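Local coordinates for glycoside hydrolase family protein (PDB 6Q2F), which probably hydrolyses alpha-L-rhamnosidic bonds, releasing terminal rhamnose from glycosides, as an alpha-L-rhamnosidase, at residues G567-V572 / L578-E583. Residues are numbered along the deposited sequence; the frame is centred on the assembly and turned at random.
Sequences GTVADV and LKVYGE. With NA (sodium ion), chain B.
OE1 of E583 holds the sodium ion at 2.4 Å, whereas OE2 of the same carboxylate stays 3.6 Å from the metal, so the glutamate binds through one oxygen. Its chain is extended beyond CG, which carries the carboxylate well clear of the backbone to the sodium site, completed by D503, S504, E586 and E644. Three residues before E583, the same segment meets the helix through V580, whose CB is directed toward residues 567-572. The contact is van der Waals packing, with no hydrogen bond between the segments. CG2 of V580 rests over the backbone of V569 and A570, 3.9 Å from CA of A570, with CB of A570 next to it at 4.5 Å. With chi1 at -178°, CG1 of V580 is anti to its own backbone N and meets CG1 of V569 at 4.4 Å. All three side chains are buried. Y581 OH is hydrogen-bonded to E127 and R674. Helix 543-575 packs against the outside of an eight-stranded parallel (beta/alpha)8-type barrel, on strand 579-582, which pairs in parallel with 497-502 and 604-610; strand 497-502, this helix and strand 579-582 form a beta-alpha-beta crossover, and helix 469-487 touches T568 and V572.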
loop_
_atom_site.group_PDB
_atom_site.type_symbol
_atom_site.label_atom_id
_atom_site.label_comp_id
_atom_site.label_asym_id
_atom_site.label_seq_id
_atom_site.Cartn_x
_atom_site.Cartn_y
_atom_site.Cartn_z
ATOM N N GLY A 567 -8.361 -15.005 -3.783
ATOM C CA GLY A 567 -8.317 -16.223 -4.586
ATOM C C GLY A 567 -9.505 -16.340 -5.538
ATOM O O GLY A 567 -9.349 -16.627 -6.728
ATOM N N THR A 568 -10.711 -16.082 -5.026
ATOM C CA THR A 568 -11.914 -16.157 -5.860
ATOM C C THR A 568 -11.894 -15.100 -6.961
ATOM O O THR A 568 -12.269 -15.372 -8.109
ATOM C CB THR A 568 -13.152 -15.988 -4.987
ATOM O OG1 THR A 568 -13.061 -16.876 -3.872
ATOM C CG2 THR A 568 -14.412 -16.291 -5.771
ATOM N N VAL A 569 -11.443 -13.888 -6.634
ATOM C CA VAL A 569 -11.382 -12.832 -7.640
ATOM C C VAL A 569 -10.486 -13.270 -8.787
ATOM O O VAL A 569 -10.851 -13.161 -9.966
ATOM C CB VAL A 569 -10.891 -11.518 -7.009
ATOM C CG1 VAL A 569 -10.475 -10.565 -8.092
ATOM C CG2 VAL A 569 -11.994 -10.888 -6.152
ATOM N N ALA A 570 -9.320 -13.845 -8.449
ATOM C CA ALA A 570 -8.394 -14.290 -9.486
ATOM C C ALA A 570 -8.981 -15.449 -10.272
ATOM O O ALA A 570 -8.845 -15.510 -11.495
ATOM C CB ALA A 570 -7.038 -14.678 -8.872
ATOM N N ASP A 571 -9.649 -16.380 -9.586
ATOM C CA ASP A 571 -10.273 -17.511 -10.277
ATOM C C ASP A 571 -11.304 -17.036 -11.290
ATOM O O ASP A 571 -11.309 -17.465 -12.446
ATOM C CB ASP A 571 -10.932 -18.451 -9.265
ATOM C CG ASP A 571 -9.929 -19.205 -8.428
ATOM O OD1 ASP A 571 -8.723 -19.097 -8.734
ATOM O OD2 ASP A 571 -10.360 -19.901 -7.475
ATOM N N VAL A 572 -12.202 -16.155 -10.851
ATOM C CA VAL A 572 -13.263 -15.667 -11.731
ATOM C C VAL A 572 -12.674 -14.874 -12.887
ATOM O O VAL A 572 -13.100 -15.019 -14.033
ATOM C CB VAL A 572 -14.274 -14.829 -10.934
ATOM C CG1 VAL A 572 -15.291 -14.203 -11.885
ATOM C CG2 VAL A 572 -14.957 -15.719 -9.897
ATOM N N LEU A 578 -9.328 -12.859 -18.046
ATOM C CA LEU A 578 -8.843 -11.594 -17.526
ATOM C C LEU A 578 -7.644 -11.827 -16.608
ATOM O O LEU A 578 -7.539 -12.863 -15.945
ATOM C CB LEU A 578 -9.949 -10.875 -16.747
ATOM C CG LEU A 578 -11.207 -10.472 -17.540
ATOM C CD1 LEU A 578 -12.347 -10.048 -16.609
ATOM C CD2 LEU A 578 -10.870 -9.311 -18.480
ATOM N N LYS A 579 -6.743 -10.843 -16.569
ATOM C CA LYS A 579 -5.693 -10.793 -15.558
ATOM C C LYS A 579 -6.131 -9.904 -14.402
ATOM O O LYS A 579 -7.047 -9.092 -14.525
ATOM C CB LYS A 579 -4.385 -10.268 -16.151
ATOM C CG LYS A 579 -3.883 -11.025 -17.347
ATOM C CD LYS A 579 -2.629 -10.367 -17.928
ATOM C CE LYS A 579 -2.338 -10.859 -19.349
ATOM N NZ LYS A 579 -3.230 -10.217 -20.379
ATOM N N VAL A 580 -5.463 -10.070 -13.264
ATOM C CA VAL A 580 -5.759 -9.290 -12.059
ATOM C C VAL A 580 -4.523 -8.495 -11.665
ATOM O O VAL A 580 -3.463 -9.082 -11.402
ATOM C CB VAL A 580 -6.214 -10.179 -10.900
ATOM C CG1 VAL A 580 -6.575 -9.329 -9.675
ATOM C CG2 VAL A 580 -7.376 -10.988 -11.345
ATOM N N TYR A 581 -4.658 -7.168 -11.655
ATOM C CA TYR A 581 -3.779 -6.278 -10.903
ATOM C C TYR A 581 -4.282 -6.220 -9.464
ATOM O O TYR A 581 -5.451 -5.895 -9.228
ATOM C CB TYR A 581 -3.786 -4.874 -11.493
ATOM C CG TYR A 581 -3.070 -4.719 -12.799
ATOM C CD1 TYR A 581 -3.683 -5.049 -13.990
ATOM C CD2 TYR A 581 -1.781 -4.189 -12.839
ATOM C CE1 TYR A 581 -3.017 -4.899 -15.184
ATOM C CE2 TYR A 581 -1.123 -4.007 -14.011
ATOM C CZ TYR A 581 -1.730 -4.359 -15.184
ATOM O OH TYR A 581 -1.043 -4.191 -16.352
ATOM N N GLY A 582 -3.412 -6.506 -8.502
ATOM C CA GLY A 582 -3.910 -6.668 -7.145
ATOM C C GLY A 582 -3.130 -5.876 -6.114
ATOM O O GLY A 582 -1.983 -6.205 -5.795
ATOM N N GLU A 583 -3.760 -4.834 -5.583
ATOM C CA GLU A 583 -3.206 -4.121 -4.448
ATOM C C GLU A 583 -3.665 -4.819 -3.181
ATOM O O GLU A 583 -4.474 -5.744 -3.216
ATOM C CB GLU A 583 -3.641 -2.652 -4.452
ATOM C CG GLU A 583 -3.124 -1.848 -5.596
ATOM C CD GLU A 583 -3.364 -0.336 -5.421
ATOM O OE1 GLU A 583 -4.039 0.072 -4.450
ATOM O OE2 GLU A 583 -2.867 0.430 -6.265
HETATM NA NA NA B . -4.536 2.339 -3.697
#